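Local coordinates for glutathione S-transferase, N-terminal domain protein (Pseudomonas putida, PDB 4NAX) that binds oxidized glutathione disulfide, one per subunit, and is probably a transferase of the glutathione S-transferase superfamily, with a thioredoxin-like N-terminal domain, at residues V34-M37 and L38-G42; Q95-A98 and E99-G102; R190-V193 and E194-A198; A222-H225 and G226-I229. All coordinates share one frame; numbering follows the deposited sequence.

How the contacts relate
Every contact here is local, closing one or two turns at the C-terminal end of a helix, and the four follow in series along the chain without nesting or crossing. Contact 1 lies in helix 31-41, within a beta-alpha-beta unit of the thioredoxin-like domain, and contact 2 closes helix 90-101. The two touch through M37 and L38 against L97 and A98, joining these helices side by side. Contact 3 ends helix 180-193 in the helical domain, on the opposite side of the chain's centre from contact 2. Contact 4 finishes helix 221-226, which returns to lie on contact 1, and L227 brushes R190 of contact 3.

Contact 1 (V34-M37 and L38-G42); sequences VSIM and LEEIG
M37 and I41 meet one turn apart, with the thioether end of the methionine laid obliquely across the CG2 branch of the isoleucine, CE of M37 lying 3.9 Å from CG2 of I41. A bend at the second torsion of M37 (chi2 64°) turns the sulfur along the helix toward I41. A second apolar pair, V34 and L38, runs side by side in the same direction, CG1 of V34 being 4.0 Å from CD1 of L38. I36 and E40 repeat the pattern with CG2 of I36 against the aliphatic part of the acid, 4.1 Å from CG of E40. Beneath these side chains, four backbone bonds carry the helix from V34 O to I41 N; that from E40 N to I36 O is the shortest at 2.8 Å. G42, with positive phi, then breaks the helical run.

The second shell fixes these groups in the fold. M37 packs on L94 and L97 of helix 90-101 and on I180 and I183 of helix 180-193, while V34 touches I93. On the polar flank, S35 OG bonds to G226 O and E39 OE2 to the hydroxyl of Y45. E40 OE2 takes both a salt bridge from R220 and a hydrogen bond with Y178, a double hold that should favour the ionised carboxylate and tie the crossover helix of the beta-alpha-beta unit to the helical domain.

Contact 2 (Q95-A98 and E99-G102); sequences QYLA and EKSG
L97 O is gripped twice by S101, whose OG reaches it at 2.8 Å and whose backbone N reaches it at 3.0 Å, from opposite faces of the carbonyl plane. The hydroxyl gets there because OG stands between the backbone N and the carbonyl carbon (chi1 67°), folded back against the preceding turn. Beside this double grip, the backbone bond from K100 N to Y96 O, at 2.8 Å, keeps the last full turn of the helix closed.

Four residues apart, Q95 and E99 form a straighter side-chain bond, NE2 of Q95 lying 3.0 Å from OE2 of E99 with an N-H...O angle of 170°. The acceptor sits in the amide plane, yet the donor meets the carboxylate from above its plane, and the two flat groups stand 80° apart. Farther round, CD of K100 skirts the ring of Y96 near its hydroxyl, 3.9 Å from OH of Y96, and the polar ends K100 NZ and Y96 OH converge on D76 OD2.

E99 OE2 has a salt bridge to R112 of its own chain, while from the second subunit R112 forms a salt bridge and Y113 a hydrogen bond with E99 OE1, Q95 bonds its own counterpart, and Y113 stacks edge-to-face with Y96. Helix 90-101 is thus held between helix 31-41, helix 109-137, strand 85-88 and the partner subunit.

Contact 3 (R190-V193 and E194-A198); sequences RNLV and ERYNA
R190 and E194 straddle the point where helix 180-193 of the GST helical domain ends and gives way to a type I beta turn from E194 to N197. The charged interaction is a salt bridge, NE of R190 lying 3.2 Å from OE2 of E194, with the guanidinium and carboxylate planes turned 72° apart. A water reinforces it, accepting from R190 NE and donating to E194 OE1.

Backbone bonds shape the exit. E194 N still reaches R190 O in the usual helical way, but Y196 N bonds N191 O at 2.9 Å, five residues back, and A198 N reaches L192 O, six back. Each step lengthens the loop as the chain peels off the helix.

Apolar contacts run from L192: its CD1 lies 4.2 Å from CD2 of Y196 and 4.0 Å from CB of A198, and L192 and A198 continue onto helix 109-137. The side chain of Y196 comes within about 4 Å of a bound glutathione disulfide.

Amide contacts complete the set. With CG roughly opposite the backbone N (chi1 -151°), N191 carries OD1 alongside CB of R195, where it takes a hydrogen bond from a second water, which in turn accepts from R195 N. The same torsion brings the other end of the amide over the tyrosine ring, near its rim: ND2 of N191 is 3.2 Å from CZ of Y196.

Contact 4 (A222-H225 and G226-I229); sequences AVQH and GLKI. Unlike the reference sequence in segment 222-225: H225 (reference Arg).
V223 turns CG1 anti to its own backbone N (chi1 169°), and L227 holds CG anti to the carbonyl carbon (chi1 -75°), which sets the two side chains side by side and pointing the same way. CG1 of V223 comes within 4.1 Å of CD1 of L227, and CG of L227 also leans on V223 O. Q224 brings its amide NE2 to 4.0 Å from CD1 of L227, and that nitrogen bonds to L218 O. The other end of that amide, OE1, takes a 2.7 Å hydrogen bond from a water that also accepts from K228 NZ, likewise at 2.7 Å. The lysine, extended beyond CG, lies over Q224 O on the way.

G226 N bonds A222 O and L227 N bonds V223 O, keeping the last helical turn intact. K228 N then steps back to H225 O at 3.1 Å, met from above the carbonyl plane. Against that same oxygen lies CG1 of I229, at 3.3 Å. A222, H225 and I229 all touch E39, which links this end to helix 31-41. This tightening from four-residue to three-residue spacing, running into a type I beta turn from G226 to I229, is a common way for an alpha-helix to end.

Contact 1 (V34-M37 and L38-G42)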
ATOM      1  N   VAL A  34       9.317  -7.641  -7.233  1.00 12.11           N
ATOM      2  CA  VAL A  34      10.659  -7.404  -6.776  1.00 11.96           C
ATOM      3  C   VAL A  34      11.698  -8.066  -7.666  1.00 12.50           C
ATOM      4  O   VAL A  34      12.725  -7.435  -8.004  1.00 13.21           O
ATOM      5  CB  VAL A  34      10.811  -7.785  -5.303  1.00 12.45           C
ATOM      6  CG1 VAL A  34      12.257  -7.639  -4.850  1.00 13.32           C
ATOM      7  CG2 VAL A  34       9.892  -6.933  -4.441  1.00 13.37           C
ATOM      8  N   SER A  35      11.453  -9.316  -8.075  1.00 12.25           N
ATOM      9  CA  SER A  35      12.366  -9.935  -9.033  1.00 12.26           C
ATOM     10  C   SER A  35      12.382  -9.186 -10.381  1.00 12.73           C
ATOM     11  O   SER A  35      13.453  -8.982 -10.964  1.00 13.61           O
ATOM     12  CB  SER A  35      12.084 -11.419  -9.195  1.00 13.09           C
ATOM     13  OG  SER A  35      10.697 -11.597  -9.426  1.00 13.18           O
ATOM     14  N   ILE A  36      11.222  -8.758 -10.865  1.00 12.17           N
ATOM     15  CA  ILE A  36      11.189  -7.952 -12.070  1.00 12.71           C
ATOM     16  C   ILE A  36      12.027  -6.686 -11.879  1.00 12.91           C
ATOM     17  O   ILE A  36      12.834  -6.321 -12.740  1.00 13.82           O
ATOM     18  CB  ILE A  36       9.750  -7.603 -12.494  1.00 12.67           C
ATOM     19  CG1 ILE A  36       9.035  -8.852 -12.991  1.00 13.49           C
ATOM     20  CG2 ILE A  36       9.772  -6.536 -13.585  1.00 13.79           C
ATOM     21  CD1 ILE A  36       7.554  -8.673 -13.182  1.00 13.53           C
ATOM     22  N   MET A  37      11.834  -5.992 -10.759  1.00 12.70           N
ATOM     23  CA  MET A  37      12.582  -4.783 -10.509  1.00 12.82           C
ATOM     24  C   MET A  37      14.097  -5.033 -10.541  1.00 13.15           C
ATOM     25  O   MET A  37      14.835  -4.279 -11.166  1.00 14.09           O
ATOM     26  CB  MET A  37      12.170  -4.209  -9.151  1.00 13.35           C
ATOM     27  CG  MET A  37      12.905  -2.945  -8.755  1.00 14.15           C
ATOM     28  SD  MET A  37      12.556  -1.579  -9.875  1.00 14.43           S
ATOM     29  CE  MET A  37      13.361  -0.266  -8.966  1.00 13.93           C
ATOM     30  N   LEU A  38      14.543  -6.082  -9.855  1.00 12.76           N
ATOM     31  CA  LEU A  38      15.957  -6.403  -9.802  1.00 13.32           C
ATOM     32  C   LEU A  38      16.504  -6.724 -11.192  1.00 14.31           C
ATOM     33  O   LEU A  38      17.613  -6.286 -11.556  1.00 15.26           O
ATOM     34  CB  LEU A  38      16.193  -7.560  -8.843  1.00 13.96           C
ATOM     35  CG  LEU A  38      15.991  -7.175  -7.369  1.00 13.22           C
ATOM     36  CD1 LEU A  38      15.769  -8.411  -6.518  1.00 14.32           C
ATOM     37  CD2 LEU A  38      17.167  -6.360  -6.864  1.00 15.25           C
ATOM     38  N   GLU A  39      15.719  -7.465 -11.975  1.00 14.26           N
ATOM     39  CA  GLU A  39      16.114  -7.754 -13.359  1.00 14.60           C
ATOM     40  C   GLU A  39      16.204  -6.486 -14.201  1.00 15.98           C
ATOM     41  O   GLU A  39      17.095  -6.351 -15.041  1.00 17.79           O
ATOM     42  CB  GLU A  39      15.148  -8.762 -14.005  1.00 15.81           C
ATOM     43  CG  GLU A  39      15.170 -10.147 -13.380  1.00 16.18           C
ATOM     44  CD  GLU A  39      16.439 -10.923 -13.663  1.00 17.54           C
ATOM     45  OE1 GLU A  39      17.002 -10.785 -14.766  1.00 22.82           O
ATOM     46  OE2 GLU A  39      16.863 -11.700 -12.781  1.00 18.70           O
ATOM     47  N   GLU A  40      15.254  -5.571 -14.034  1.00 14.62           N
ATOM     48  CA  GLU A  40      15.235  -4.318 -14.813  1.00 14.70           C
ATOM     49  C   GLU A  40      16.458  -3.443 -14.522  1.00 15.79           C
ATOM     50  O   GLU A  40      17.010  -2.848 -15.436  1.00 17.90           O
ATOM     51  CB  GLU A  40      13.985  -3.486 -14.506  1.00 16.30           C
ATOM     52  CG  GLU A  40      12.679  -4.070 -15.019  1.00 15.00           C
ATOM     53  CD  GLU A  40      12.421  -3.885 -16.519  1.00 16.38           C
ATOM     54  OE1 GLU A  40      13.329  -3.513 -17.317  1.00 18.60           O
ATOM     55  OE2 GLU A  40      11.277  -4.175 -16.943  1.00 15.83           O
ATOM     56  N   ILE A  41      16.831  -3.342 -13.247  1.00 15.23           N
ATOM     57  CA  ILE A  41      17.865  -2.402 -12.841  1.00 15.82           C
ATOM     58  C   ILE A  41      19.266  -3.003 -12.920  1.00 16.57           C
ATOM     59  O   ILE A  41      20.255  -2.278 -12.827  1.00 18.71           O
ATOM     60  CB  ILE A  41      17.604  -1.769 -11.451  1.00 16.82           C
ATOM     61  CG1 ILE A  41      17.761  -2.796 -10.330  1.00 15.34           C
ATOM     62  CG2 ILE A  41      16.244  -1.077 -11.445  1.00 16.42           C
ATOM     63  CD1 ILE A  41      17.494  -2.285  -8.930  1.00 19.74           C
ATOM     64  N   GLY A  42      19.353  -4.318 -13.095  1.00 16.04           N
ATOM     65  CA  GLY A  42      20.636  -4.985 -13.262  1.00 18.05           C
ATOM     66  C   GLY A  42      21.451  -5.153 -11.991  1.00 16.76           C
ATOM     67  O   GLY A  42      22.655  -5.329 -12.040  1.00 21.77           O
TER

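Contact 2 (Q95-A98 and E99-G102)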
ATOM      1  N   GLN A  95      10.330   0.944  -3.858  1.00 12.41           N
ATOM      2  CA  GLN A  95      10.791   2.304  -3.660  1.00 12.24           C
ATOM      3  C   GLN A  95      12.261   2.315  -3.222  1.00 12.60           C
ATOM      4  O   GLN A  95      13.058   3.107  -3.727  1.00 12.65           O
ATOM      5  CB  GLN A  95       9.894   3.032  -2.660  1.00 13.56           C
ATOM      6  CG  GLN A  95      10.309   4.466  -2.450  1.00 14.19           C
ATOM      7  CD  GLN A  95       9.303   5.294  -1.667  1.00 13.64           C
ATOM      8  OE1 GLN A  95       8.245   4.835  -1.257  1.00 14.66           O
ATOM      9  NE2 GLN A  95       9.635   6.544  -1.482  1.00 14.72           N
ATOM     10  N   TYR A  96      12.618   1.446  -2.283  1.00 12.34           N
ATOM     11  CA  TYR A  96      14.007   1.306  -1.854  1.00 13.03           C
ATOM     12  C   TYR A  96      14.956   1.048  -3.049  1.00 12.59           C
ATOM     13  O   TYR A  96      15.974   1.724  -3.218  1.00 13.49           O
ATOM     14  CB  TYR A  96      14.149   0.170  -0.838  1.00 12.55           C
ATOM     15  CG  TYR A  96      15.594  -0.155  -0.526  1.00 12.39           C
ATOM     16  CD1 TYR A  96      16.397   0.752   0.146  1.00 14.44           C
ATOM     17  CD2 TYR A  96      16.181  -1.347  -0.936  1.00 12.79           C
ATOM     18  CE1 TYR A  96      17.732   0.488   0.398  1.00 14.78           C
ATOM     19  CE2 TYR A  96      17.509  -1.624  -0.670  1.00 14.03           C
ATOM     20  CZ  TYR A  96      18.287  -0.701  -0.000  1.00 13.72           C
ATOM     21  OH  TYR A  96      19.607  -0.950   0.306  1.00 15.48           O
ATOM     22  N   LEU A  97      14.600   0.075  -3.883  1.00 12.67           N
ATOM     23  CA  LEU A  97      15.450  -0.274  -5.009  1.00 13.18           C
ATOM     24  C   LEU A  97      15.526   0.819  -6.053  1.00 12.68           C
ATOM     25  O   LEU A  97      16.583   1.020  -6.653  1.00 13.79           O
ATOM     26  CB  LEU A  97      14.996  -1.585  -5.651  1.00 12.80           C
ATOM     27  CG  LEU A  97      15.177  -2.824  -4.789  1.00 13.29           C
ATOM     28  CD1 LEU A  97      14.556  -4.031  -5.483  1.00 14.50           C
ATOM     29  CD2 LEU A  97      16.637  -3.108  -4.468  1.00 15.22           C
ATOM     30  N   ALA A  98      14.426   1.527  -6.281  1.00 12.51           N
ATOM     31  CA  ALA A  98      14.433   2.643  -7.213  1.00 13.08           C
ATOM     32  C   ALA A  98      15.356   3.757  -6.722  1.00 13.68           C
ATOM     33  O   ALA A  98      16.095   4.357  -7.511  1.00 14.96           O
ATOM     34  CB  ALA A  98      13.036   3.179  -7.405  1.00 13.36           C
ATOM     35  N   GLU A  99      15.289   4.038  -5.428  1.00 13.69           N
ATOM     36  CA  GLU A  99      16.092   5.112  -4.841  1.00 13.95           C
ATOM     37  C   GLU A  99      17.574   4.727  -4.739  1.00 14.66           C
ATOM     38  O   GLU A  99      18.462   5.553  -4.958  1.00 17.13           O
ATOM     39  CB  GLU A  99      15.508   5.509  -3.473  1.00 13.83           C
ATOM     40  CG  GLU A  99      14.159   6.205  -3.684  1.00 14.67           C
ATOM     41  CD  GLU A  99      13.372   6.519  -2.436  1.00 15.97           C
ATOM     42  OE1 GLU A  99      13.725   6.069  -1.326  1.00 16.54           O
ATOM     43  OE2 GLU A  99      12.343   7.225  -2.580  1.00 15.84           O
ATOM     44  N   LYS A 100      17.834   3.455  -4.456  1.00 14.56           N
ATOM     45  CA  LYS A 100      19.185   2.929  -4.396  1.00 15.35           C
ATOM     46  C   LYS A 100      19.863   3.010  -5.756  1.00 15.83           C
ATOM     47  O   LYS A 100      21.022   3.402  -5.863  1.00 18.17           O
ATOM     48  CB  LYS A 100      19.149   1.473  -3.934  1.00 14.91           C
ATOM     49  CG  LYS A 100      20.493   0.767  -3.881  1.00 16.75           C
ATOM     50  CD  LYS A 100      20.293  -0.719  -3.560  1.00 17.27           C
ATOM     51  CE  LYS A 100      21.560  -1.531  -3.674  1.00 20.07           C
ATOM     52  NZ  LYS A 100      22.407  -1.416  -2.473  1.00 19.04           N
ATOM     53  N   SER A 101      19.127   2.624  -6.785  1.00 15.62           N
ATOM     54  CA  SER A 101      19.670   2.510  -8.146  1.00 15.78           C
ATOM     55  C   SER A 101      19.570   3.788  -8.975  1.00 15.82           C
ATOM     56  O   SER A 101      20.229   3.927 -10.009  1.00 18.96           O
ATOM     57  CB  SER A 101      18.935   1.401  -8.891  1.00 15.70           C
ATOM     58  OG  SER A 101      17.573   1.725  -9.135  1.00 16.01           O
ATOM     59  N   GLY A 102      18.698   4.697  -8.561  1.00 16.11           N
ATOM     60  CA  GLY A 102      18.373   5.852  -9.389  1.00 16.31           C
ATOM     61  C   GLY A 102      17.558   5.554 -10.630  1.00 16.20           C
ATOM     62  O   GLY A 102      17.464   6.398 -11.522  1.00 21.25           O
TER

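Contact 3 (R190-V193 and E194-A198)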
ATOM      1  N   ARG A 190      -2.100  -9.249 -14.745  1.00 13.98           N
ATOM      2  CA  ARG A 190      -1.841 -10.582 -15.298  1.00 14.71           C
ATOM      3  C   ARG A 190      -2.442 -11.680 -14.414  1.00 14.82           C
ATOM      4  O   ARG A 190      -3.100 -12.604 -14.908  1.00 16.93           O
ATOM      5  CB  ARG A 190      -0.343 -10.813 -15.447  1.00 15.37           C
ATOM      6  CG  ARG A 190       0.011 -12.221 -15.895  1.00 17.86           C
ATOM      7  CD  ARG A 190       1.507 -12.427 -16.000  1.00 19.76           C
ATOM      8  NE  ARG A 190       1.857 -13.811 -16.279  1.00 22.44           N
ATOM      9  CZ  ARG A 190       2.232 -14.711 -15.370  1.00 23.83           C
ATOM     10  NH1 ARG A 190       2.359 -14.406 -14.088  1.00 26.21           N
ATOM     11  NH2 ARG A 190       2.508 -15.938 -15.761  1.00 26.96           N
ATOM     12  N   ASN A 191      -2.212 -11.600 -13.111  1.00 14.26           N
ATOM     13  CA  ASN A 191      -2.689 -12.645 -12.223  1.00 14.88           C
ATOM     14  C   ASN A 191      -4.210 -12.777 -12.242  1.00 15.36           C
ATOM     15  O   ASN A 191      -4.745 -13.889 -12.196  1.00 16.76           O
ATOM     16  CB  ASN A 191      -2.211 -12.402 -10.793  1.00 16.77           C
ATOM     17  CG  ASN A 191      -2.040 -13.685 -10.022  1.00 17.01           C
ATOM     18  OD1 ASN A 191      -1.355 -14.589 -10.480  1.00 21.14           O
ATOM     19  ND2 ASN A 191      -2.634 -13.761  -8.849  1.00 19.31           N
ATOM     20  N   LEU A 192      -4.894 -11.633 -12.308  1.00 14.97           N
ATOM     21  CA  LEU A 192      -6.336 -11.608 -12.328  1.00 15.98           C
ATOM     22  C   LEU A 192      -6.880 -12.335 -13.553  1.00 16.65           C
ATOM     23  O   LEU A 192      -7.849 -13.105 -13.449  1.00 18.65           O
ATOM     24  CB  LEU A 192      -6.826 -10.165 -12.282  1.00 16.03           C
ATOM     25  CG  LEU A 192      -8.329  -9.927 -12.280  1.00 16.06           C
ATOM     26  CD1 LEU A 192      -8.951 -10.423 -10.997  1.00 17.58           C
ATOM     27  CD2 LEU A 192      -8.601  -8.446 -12.472  1.00 17.20           C
ATOM     28  N   VAL A 193      -6.285 -12.082 -14.715  1.00 17.14           N
ATOM     29  CA  VAL A 193      -6.823 -12.604 -15.971  1.00 19.50           C
ATOM     30  C   VAL A 193      -6.261 -13.958 -16.392  1.00 22.08           C
ATOM     31  O   VAL A 193      -6.878 -14.639 -17.205  1.00 28.66           O
ATOM     32  CB  VAL A 193      -6.715 -11.573 -17.120  1.00 19.93           C
ATOM     33  CG1 VAL A 193      -7.392 -10.275 -16.709  1.00 23.70           C
ATOM     34  CG2 VAL A 193      -5.289 -11.341 -17.575  1.00 22.23           C
ATOM     35  N   GLU A 194      -5.120 -14.351 -15.834  1.00 20.28           N
ATOM     36  CA  GLU A 194      -4.504 -15.640 -16.111  1.00 22.03           C
ATOM     37  C   GLU A 194      -4.783 -16.602 -14.962  1.00 22.86           C
ATOM     38  O   GLU A 194      -5.753 -17.361 -15.013  1.00 27.03           O
ATOM     39  CB  GLU A 194      -3.002 -15.487 -16.415  1.00 25.55           C
ATOM     40  CG  GLU A 194      -2.728 -14.670 -17.666  1.00 25.90           C
ATOM     41  CD  GLU A 194      -1.287 -14.712 -18.156  1.00 29.98           C
ATOM     42  OE1 GLU A 194      -0.987 -13.937 -19.095  1.00 37.39           O
ATOM     43  OE2 GLU A 194      -0.448 -15.487 -17.629  1.00 34.03           O
ATOM     44  N   ARG A 195      -3.966 -16.557 -13.918  1.00 22.23           N
ATOM     45  CA  ARG A 195      -4.080 -17.516 -12.832  1.00 22.35           C
ATOM     46  C   ARG A 195      -5.484 -17.613 -12.248  1.00 22.34           C
ATOM     47  O   ARG A 195      -5.994 -18.714 -12.061  1.00 25.03           O
ATOM     48  CB  ARG A 195      -3.056 -17.241 -11.733  1.00 24.83           C
ATOM     49  CG  ARG A 195      -3.181 -18.170 -10.530  1.00 29.70           C
ATOM     50  CD  ARG A 195      -1.890 -18.206  -9.739  1.00 37.65           C
ATOM     51  NE  ARG A 195      -1.983 -18.909  -8.459  1.00 43.79           N
ATOM     52  CZ  ARG A 195      -2.054 -20.233  -8.310  1.00 42.53           C
ATOM     53  NH1 ARG A 195      -2.086 -21.044  -9.367  1.00 54.79           N
ATOM     54  NH2 ARG A 195      -2.108 -20.753  -7.085  1.00 45.04           N
ATOM     55  N   TYR A 196      -6.122 -16.481 -11.963  1.00 20.08           N
ATOM     56  CA  TYR A 196      -7.421 -16.541 -11.308  1.00 20.21           C
ATOM     57  C   TYR A 196      -8.555 -16.862 -12.245  1.00 22.60           C
ATOM     58  O   TYR A 196      -9.693 -17.027 -11.788  1.00 25.36           O
ATOM     59  CB  TYR A 196      -7.765 -15.237 -10.609  1.00 19.49           C
ATOM     60  CG  TYR A 196      -6.901 -14.861  -9.455  1.00 18.40           C
ATOM     61  CD1 TYR A 196      -6.081 -15.782  -8.797  1.00 19.09           C
ATOM     62  CD2 TYR A 196      -6.979 -13.565  -8.951  1.00 17.69           C
ATOM     63  CE1 TYR A 196      -5.335 -15.403  -7.699  1.00 20.42           C
ATOM     64  CE2 TYR A 196      -6.227 -13.186  -7.868  1.00 18.99           C
ATOM     65  CZ  TYR A 196      -5.417 -14.090  -7.236  1.00 18.06           C
ATOM     66  OH  TYR A 196      -4.671 -13.670  -6.166  1.00 22.53           O
ATOM     67  N   ASN A 197      -8.275 -16.937 -13.542  1.00 22.84           N
ATOM     68  CA  ASN A 197      -9.315 -17.284 -14.509  1.00 25.96           C
ATOM     69  C   ASN A 197     -10.514 -16.314 -14.478  1.00 22.55           C
ATOM     70  O   ASN A 197     -11.670 -16.723 -14.629  1.00 24.59           O
ATOM     71  CB  ASN A 197      -9.861 -18.703 -14.245  1.00 32.16           C
ATOM     72  CG  ASN A 197      -8.820 -19.796 -14.353  1.00 66.43           C
ATOM     73  OD1 ASN A 197      -8.866 -20.762 -13.591  1.00104.81           O
ATOM     74  ND2 ASN A 197      -7.911 -19.686 -15.311  1.00 41.90           N
ATOM     75  N   ALA A 198     -10.236 -15.031 -14.242  1.00 21.58           N
ATOM     76  CA  ALA A 198     -11.295 -14.037 -14.037  1.00 20.94           C
ATOM     77  C   ALA A 198     -11.473 -13.072 -15.198  1.00 21.97           C
ATOM     78  O   ALA A 198     -12.138 -12.049 -15.075  1.00 21.86           O
ATOM     79  CB  ALA A 198     -11.059 -13.271 -12.745  1.00 21.54           C
TER
HETATM   80  O   HOH W   1       1.576 -14.015 -19.171  1.00 33.04           O
HETATM   81  O   HOH W   2      -1.134 -15.409 -13.511  1.00 30.86           O
HETATM   82  O   HOH W   3      -1.979 -15.912  -6.767  1.00 32.07           O

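Contact 4 (A222-H225 and G226-I229)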
ATOM      1  N   ALA A 222      13.113  -8.304 -19.067  1.00 17.28           N
ATOM      2  CA  ALA A 222      13.293  -8.380 -17.615  1.00 16.02           C
ATOM      3  C   ALA A 222      12.026  -8.868 -16.917  1.00 15.45           C
ATOM      4  O   ALA A 222      12.087  -9.504 -15.861  1.00 15.21           O
ATOM      5  CB  ALA A 222      13.694  -7.033 -17.062  1.00 17.50           C
ATOM      6  N   VAL A 223      10.876  -8.507 -17.470  1.00 15.20           N
ATOM      7  CA  VAL A 223       9.587  -8.976 -16.954  1.00 14.63           C
ATOM      8  C   VAL A 223       9.486 -10.477 -17.108  1.00 15.11           C
ATOM      9  O   VAL A 223       9.142 -11.180 -16.154  1.00 15.04           O
ATOM     10  CB  VAL A 223       8.422  -8.240 -17.625  1.00 15.08           C
ATOM     11  CG1 VAL A 223       7.085  -8.880 -17.309  1.00 15.04           C
ATOM     12  CG2 VAL A 223       8.395  -6.767 -17.215  1.00 16.11           C
ATOM     13  N   GLN A 224       9.774 -10.988 -18.299  1.00 16.03           N
ATOM     14  CA  GLN A 224       9.692 -12.442 -18.491  1.00 16.42           C
ATOM     15  C   GLN A 224      10.622 -13.206 -17.557  1.00 15.55           C
ATOM     16  O   GLN A 224      10.229 -14.234 -17.001  1.00 17.47           O
ATOM     17  CB  GLN A 224       9.929 -12.818 -19.955  1.00 19.09           C
ATOM     18  CG  GLN A 224       8.752 -12.445 -20.844  1.00 19.77           C
ATOM     19  CD  GLN A 224       7.450 -13.164 -20.480  1.00 21.94           C
ATOM     20  OE1 GLN A 224       7.448 -14.353 -20.150  1.00 22.14           O
ATOM     21  NE2 GLN A 224       6.339 -12.431 -20.515  1.00 22.66           N
ATOM     22  N   HIS A 225      11.828 -12.687 -17.323  1.00 15.72           N
ATOM     23  CA  HIS A 225      12.705 -13.344 -16.342  1.00 15.28           C
ATOM     24  C   HIS A 225      12.137 -13.243 -14.932  1.00 14.80           C
ATOM     25  O   HIS A 225      12.054 -14.232 -14.211  1.00 14.99           O
ATOM     26  CB  HIS A 225      14.100 -12.728 -16.320  1.00 17.23           C
ATOM     27  CG  HIS A 225      14.887 -12.968 -17.564  1.00 18.28           C
ATOM     28  ND1 HIS A 225      15.088 -14.226 -18.083  1.00 19.63           N
ATOM     29  CD2 HIS A 225      15.559 -12.117 -18.367  1.00 19.54           C
ATOM     30  CE1 HIS A 225      15.851 -14.139 -19.155  1.00 22.36           C
ATOM     31  NE2 HIS A 225      16.129 -12.866 -19.362  1.00 23.10           N
ATOM     32  N   GLY A 226      11.765 -12.032 -14.532  1.00 14.64           N
ATOM     33  CA  GLY A 226      11.328 -11.818 -13.166  1.00 13.95           C
ATOM     34  C   GLY A 226      10.064 -12.562 -12.784  1.00 13.43           C
ATOM     35  O   GLY A 226       9.887 -12.937 -11.631  1.00 13.39           O
ATOM     36  N   LEU A 227       9.191 -12.800 -13.753  1.00 13.84           N
ATOM     37  CA  LEU A 227       7.968 -13.566 -13.505  1.00 13.82           C
ATOM     38  C   LEU A 227       8.223 -14.973 -13.006  1.00 13.63           C
ATOM     39  O   LEU A 227       7.328 -15.591 -12.418  1.00 14.06           O
ATOM     40  CB  LEU A 227       7.104 -13.693 -14.768  1.00 15.51           C
ATOM     41  CG  LEU A 227       6.331 -12.440 -15.189  1.00 15.82           C
ATOM     42  CD1 LEU A 227       5.685 -12.675 -16.548  1.00 18.52           C
ATOM     43  CD2 LEU A 227       5.297 -12.013 -14.155  1.00 16.46           C
ATOM     44  N   LYS A 228       9.422 -15.509 -13.250  1.00 13.40           N
ATOM     45  CA  LYS A 228       9.716 -16.914 -13.018  1.00 14.12           C
ATOM     46  C   LYS A 228      10.586 -17.170 -11.801  1.00 13.92           C
ATOM     47  O   LYS A 228      10.884 -18.315 -11.490  1.00 14.66           O
ATOM     48  CB  LYS A 228      10.398 -17.472 -14.273  1.00 14.39           C
ATOM     49  CG  LYS A 228       9.567 -17.245 -15.527  1.00 14.48           C
ATOM     50  CD  LYS A 228      10.224 -17.827 -16.772  1.00 16.51           C
ATOM     51  CE  LYS A 228       9.433 -17.432 -17.986  1.00 17.59           C
ATOM     52  NZ  LYS A 228       9.891 -18.107 -19.203  1.00 21.09           N
ATOM     53  N   ILE A 229      11.005 -16.103 -11.120  1.00 14.17           N
ATOM     54  CA  ILE A 229      12.036 -16.175 -10.090  1.00 14.25           C
ATOM     55  C   ILE A 229      11.407 -15.880  -8.726  1.00 13.90           C
ATOM     56  O   ILE A 229      10.626 -14.937  -8.612  1.00 15.15           O
ATOM     57  CB  ILE A 229      13.137 -15.130 -10.409  1.00 14.60           C
ATOM     58  CG1 ILE A 229      13.849 -15.546 -11.712  1.00 14.92           C
ATOM     59  CG2 ILE A 229      14.115 -14.947  -9.262  1.00 15.60           C
ATOM     60  CD1 ILE A 229      14.828 -14.531 -12.271  1.00 16.16           C
TER
HETATM   61  O   HOH W   4       8.569 -16.674 -21.094  1.00 27.50           O